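Local coordinates for uncharacterized protein conserved in bacteria (PDB 4FZ4) that is a fragment of a Streptococcus suis surface antigen that mediates host cell attachment, probably by binding glycosaminoglycans through this helical domain, at residues L126-Y129 against V130-A134; E103-Y106 against N107-K111. One frame throughout, in Å; residues are numbered along the deposited sequence.

Contact 1: L126-Y129 against V130-A134; sequences LRDY and VDREA
Tyr129 and Ala134 are joined twice, by backbone and by side chain. Val130, Asp131 and Arg132 N each reach four residues back, to Leu126, Arg127 and Asp128 O. Ala134 N instead goes five back, to Tyr129 O at 2.8 Å and almost straight (172°), a wider pi-type turn within helix 123-152. With CG anti to the backbone N (chi1 161°), the Tyr129 ring takes Ala134 CB over one face, a CH-pi contact 4.1 Å from the centroid. At the ring's edge, in its plane, Glu133 OE2 lies 3.2 Å from Tyr129 CD1, the carboxylate nearly perpendicular to the ring (82°). On the apolar side, Leu126 and Val130 point the same way, CD1 to CG2 3.8 Å apart. Among the charged groups, the Asp128 side chain crosses that of Arg132 at a slant, OD1 3.6 Å from Arg132 CD, while OD2 stays 4.6 Å from Arg132 NE, too far for a salt bridge. One water bridges Asp128 OD1 and Glu133 N, 3.3 Å from that amide, for which Tyr129 O is badly angled. The polar ends of Tyr129 and Glu133 thus both serve His109, OH bonding to its O and OE1 to its ND1, while Asp128 and Arg132 lie on the exposed side.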
loop_
_atom_site.group_PDB
_atom_site.type_symbol
_atom_site.label_atom_id
_atom_site.label_comp_id
_atom_site.label_asym_id
_atom_site.label_seq_id
_atom_site.Cartn_x
_atom_site.Cartn_y
_atom_site.Cartn_z
ATOM N N LEU A 126 2.187 10.311 5.726
ATOM C CA LEU A 126 1.928 9.102 4.953
ATOM C C LEU A 126 0.656 8.390 5.384
ATOM O O LEU A 126 -0.196 8.088 4.548
ATOM C CB LEU A 126 3.129 8.154 5.047
ATOM C CG LEU A 126 2.958 6.749 4.472
ATOM C CD1 LEU A 126 2.435 6.811 3.048
ATOM C CD2 LEU A 126 4.290 6.044 4.542
ATOM N N ARG A 127 0.509 8.118 6.676
ATOM C CA ARG A 127 -0.703 7.440 7.129
ATOM C C ARG A 127 -1.958 8.259 6.857
ATOM O O ARG A 127 -3.016 7.709 6.536
ATOM C CB ARG A 127 -0.627 7.080 8.624
ATOM C CG ARG A 127 0.050 8.092 9.532
ATOM C CD ARG A 127 -0.102 7.673 11.006
ATOM N NE ARG A 127 0.854 8.353 11.887
ATOM C CZ ARG A 127 2.101 7.940 12.113
ATOM N NH1 ARG A 127 2.554 6.833 11.528
ATOM N NH2 ARG A 127 2.905 8.645 12.904
ATOM N N ASP A 128 -1.835 9.574 6.966
ATOM C CA ASP A 128 -2.970 10.460 6.732
ATOM C C ASP A 128 -3.561 10.244 5.332
ATOM O O ASP A 128 -4.749 9.926 5.188
ATOM C CB ASP A 128 -2.522 11.913 6.893
ATOM C CG ASP A 128 -3.687 12.881 6.965
ATOM O OD1 ASP A 128 -4.437 13.001 5.972
ATOM O OD2 ASP A 128 -3.848 13.522 8.024
ATOM N N TYR A 129 -2.728 10.415 4.308
ATOM C CA TYR A 129 -3.170 10.244 2.927
ATOM C C TYR A 129 -3.738 8.860 2.674
ATOM O O TYR A 129 -4.706 8.710 1.936
ATOM C CB TYR A 129 -2.018 10.476 1.941
ATOM C CG TYR A 129 -2.293 9.871 0.576
ATOM C CD1 TYR A 129 -3.144 10.503 -0.337
ATOM C CD2 TYR A 129 -1.741 8.640 0.221
ATOM C CE1 TYR A 129 -3.442 9.914 -1.575
ATOM C CE2 TYR A 129 -2.025 8.046 -1.000
ATOM C CZ TYR A 129 -2.880 8.685 -1.898
ATOM O OH TYR A 129 -3.183 8.071 -3.098
ATOM N N VAL A 130 -3.127 7.844 3.275
ATOM C CA VAL A 130 -3.595 6.480 3.071
ATOM C C VAL A 130 -4.882 6.158 3.826
ATOM O O VAL A 130 -5.825 5.620 3.249
ATOM C CB VAL A 130 -2.527 5.459 3.485
ATOM C CG1 VAL A 130 -3.042 4.038 3.229
ATOM C CG2 VAL A 130 -1.236 5.719 2.720
ATOM N N ASP A 131 -4.930 6.480 5.113
ATOM C CA ASP A 131 -6.122 6.183 5.897
ATOM C C ASP A 131 -7.283 7.088 5.539
ATOM O O ASP A 131 -8.432 6.775 5.833
ATOM C CB ASP A 131 -5.839 6.288 7.399
ATOM C CG ASP A 131 -5.006 5.122 7.925
ATOM O OD1 ASP A 131 -5.014 4.042 7.298
ATOM O OD2 ASP A 131 -4.356 5.276 8.982
ATOM N N ARG A 132 -6.986 8.210 4.899
ATOM C CA ARG A 132 -8.035 9.137 4.527
ATOM C C ARG A 132 -8.277 9.235 3.038
ATOM O O ARG A 132 -9.053 8.466 2.487
ATOM C CB ARG A 132 -7.736 10.521 5.100
ATOM C CG ARG A 132 -7.980 10.598 6.589
ATOM C CD ARG A 132 -7.692 11.981 7.128
ATOM N NE ARG A 132 -8.185 12.129 8.494
ATOM C CZ ARG A 132 -9.471 12.199 8.825
ATOM N NH1 ARG A 132 -10.411 12.140 7.889
ATOM N NH2 ARG A 132 -9.815 12.320 10.100
ATOM N N GLU A 133 -7.614 10.174 2.377
ATOM C CA GLU A 133 -7.833 10.349 0.952
ATOM C C GLU A 133 -7.888 9.040 0.157
ATOM O O GLU A 133 -8.872 8.768 -0.520
ATOM C CB GLU A 133 -6.775 11.273 0.353
ATOM C CG GLU A 133 -7.106 11.645 -1.088
ATOM C CD GLU A 133 -6.078 12.540 -1.734
ATOM O OE1 GLU A 133 -6.256 12.848 -2.930
ATOM O OE2 GLU A 133 -5.101 12.927 -1.060
ATOM N N ALA A 134 -6.843 8.228 0.240
ATOM C CA ALA A 134 -6.817 6.971 -0.497
ATOM C C ALA A 134 -7.935 5.982 -0.109
ATOM O O ALA A 134 -8.614 5.442 -0.987
ATOM C CB ALA A 134 -5.457 6.309 -0.336
HETATM O O HOH W 1 -5.746 12.669 3.436
#

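Contact 2: E103-Y106 against N107-K111; sequences EEEY and NAHLK
Lys111 CB sits over one face of the Tyr106 ring, 3.8 Å from the centroid and displaced toward the rim, a CH-pi contact. The Lys111 chain runs on past the phenol, CG coming 3.6 Å from Tyr106 OH. Asn107 ND2 approaches the same ring obliquely, 3.1 Å from Tyr106 CD2, its amide plane turned 49° from the ring. The other ring, His109, has Ala108 CB over the centre of one face and Glu105 OE1 at its edge, in plane, 3.4 Å from His109 CD2. A bend at chi2 (-81°) curls the glutamate chain back to bring that oxygen there.

Asn107, Ala108 and His109 N bond to the carbonyls four residues earlier; Tyr106 O then takes both Leu110 N (2.9 Å) and Lys111 N (2.8 Å), the two donors arriving from opposite faces of the carbonyl plane. The second bond, nearly straight at 178°, reaches five residues back and places Lys111 over the ring. In the fold, Tyr106 and Leu110 rest on Val89 of helix 66-95, and Glu103 forms a salt bridge with Arg93 there. Glu105 pairs with Arg140 and His109 meets Glu133 and Ala137, all on helix 123-152, so this short helix 100-110 is packed against two longer ones.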
loop_
_atom_site.group_PDB
_atom_site.type_symbol
_atom_site.label_atom_id
_atom_site.label_comp_id
_atom_site.label_asym_id
_atom_site.label_seq_id
_atom_site.Cartn_x
_atom_site.Cartn_y
_atom_site.Cartn_z
ATOM N N GLU A 103 -12.481 5.738 -13.081
ATOM C CA GLU A 103 -11.350 6.428 -13.684
ATOM C C GLU A 103 -11.070 7.742 -12.960
ATOM O O GLU A 103 -9.919 8.098 -12.726
ATOM C CB GLU A 103 -11.632 6.720 -15.158
ATOM C CG GLU A 103 -12.303 5.585 -15.932
ATOM C CD GLU A 103 -11.544 4.269 -15.861
ATOM O OE1 GLU A 103 -10.311 4.284 -16.069
ATOM O OE2 GLU A 103 -12.186 3.219 -15.612
ATOM N N GLU A 104 -12.135 8.448 -12.595
ATOM C CA GLU A 104 -12.026 9.735 -11.914
ATOM C C GLU A 104 -11.499 9.643 -10.483
ATOM O O GLU A 104 -10.623 10.424 -10.095
ATOM C CB GLU A 104 -13.389 10.432 -11.904
ATOM C CG GLU A 104 -13.955 10.701 -13.288
ATOM C CD GLU A 104 -15.443 10.990 -13.265
ATOM O OE1 GLU A 104 -16.005 11.300 -14.338
ATOM O OE2 GLU A 104 -16.053 10.898 -12.176
ATOM N N GLU A 105 -12.041 8.711 -9.695
ATOM C CA GLU A 105 -11.597 8.550 -8.313
ATOM C C GLU A 105 -10.125 8.146 -8.349
ATOM O O GLU A 105 -9.288 8.720 -7.655
ATOM C CB GLU A 105 -12.427 7.473 -7.601
ATOM C CG GLU A 105 -13.907 7.817 -7.423
ATOM C CD GLU A 105 -14.182 8.729 -6.243
ATOM O OE1 GLU A 105 -13.224 9.305 -5.688
ATOM O OE2 GLU A 105 -15.367 8.876 -5.871
ATOM N N TYR A 106 -9.818 7.172 -9.189
ATOM C CA TYR A 106 -8.453 6.686 -9.335
ATOM C C TYR A 106 -7.469 7.812 -9.670
ATOM O O TYR A 106 -6.489 8.021 -8.958
ATOM C CB TYR A 106 -8.408 5.625 -10.434
ATOM C CG TYR A 106 -7.007 5.210 -10.801
ATOM C CD1 TYR A 106 -6.175 4.598 -9.865
ATOM C CD2 TYR A 106 -6.495 5.457 -12.073
ATOM C CE1 TYR A 106 -4.874 4.248 -10.183
ATOM C CE2 TYR A 106 -5.186 5.109 -12.401
ATOM C CZ TYR A 106 -4.384 4.509 -11.452
ATOM O OH TYR A 106 -3.085 4.180 -11.759
ATOM N N ASN A 107 -7.739 8.532 -10.755
ATOM C CA ASN A 107 -6.868 9.618 -11.195
ATOM C C ASN A 107 -6.715 10.728 -10.174
ATOM O O ASN A 107 -5.626 11.255 -9.975
ATOM C CB ASN A 107 -7.381 10.217 -12.505
ATOM C CG ASN A 107 -7.144 9.306 -13.692
ATOM O OD1 ASN A 107 -7.645 9.555 -14.785
ATOM N ND2 ASN A 107 -6.374 8.247 -13.484
ATOM N N ALA A 108 -7.813 11.078 -9.523
ATOM C CA ALA A 108 -7.794 12.146 -8.539
ATOM C C ALA A 108 -7.191 11.781 -7.182
ATOM O O ALA A 108 -6.528 12.603 -6.569
ATOM C CB ALA A 108 -9.214 12.662 -8.330
ATOM N N HIS A 109 -7.393 10.548 -6.724
ATOM C CA HIS A 109 -6.937 10.182 -5.389
ATOM C C HIS A 109 -5.961 9.033 -5.183
ATOM O O HIS A 109 -5.346 8.953 -4.123
ATOM C CB HIS A 109 -8.159 9.908 -4.513
ATOM C CG HIS A 109 -9.169 11.012 -4.510
ATOM N ND1 HIS A 109 -8.904 12.263 -3.994
ATOM C CD2 HIS A 109 -10.458 11.042 -4.927
ATOM C CE1 HIS A 109 -9.988 13.015 -4.092
ATOM N NE2 HIS A 109 -10.945 12.297 -4.654
ATOM N N LEU A 110 -5.810 8.145 -6.157
ATOM C CA LEU A 110 -4.919 7.010 -5.956
ATOM C C LEU A 110 -3.744 6.915 -6.906
ATOM O O LEU A 110 -2.647 6.543 -6.493
ATOM C CB LEU A 110 -5.727 5.705 -6.002
ATOM C CG LEU A 110 -6.904 5.644 -5.015
ATOM C CD1 LEU A 110 -7.977 4.695 -5.524
ATOM C CD2 LEU A 110 -6.403 5.242 -3.645
ATOM N N LYS A 111 -3.967 7.244 -8.173
ATOM C CA LYS A 111 -2.896 7.162 -9.161
ATOM C C LYS A 111 -1.628 7.834 -8.662
ATOM O O LYS A 111 -1.658 8.979 -8.231
ATOM C CB LYS A 111 -3.322 7.795 -10.488
ATOM C CG LYS A 111 -2.254 7.685 -11.561
ATOM C CD LYS A 111 -2.702 8.241 -12.904
ATOM C CE LYS A 111 -1.573 8.108 -13.922
ATOM N NZ LYS A 111 -1.960 8.567 -15.282
#

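Both contacts are turns within single helices, partly buried, and each has a tyrosine whose ring is covered by the residue five positions on, through a pi-type i+5 backbone bond. In contact 2 the tyrosine carbonyl also accepts the i+4 amide; in contact 1 that amide is poorly angled for it. Contact 1, its centre about 10 Å from the chain centre, has four buried residues of nine and lies well inside helix 123-152; contact 2, its centre about 15 Å out, has two and lies toward the end of helix 100-110. Contact 1 covers its ring with alanine, contact 2 with the base of a lysine. His109 is the residue they share, joining the two helices through backbone and side chain.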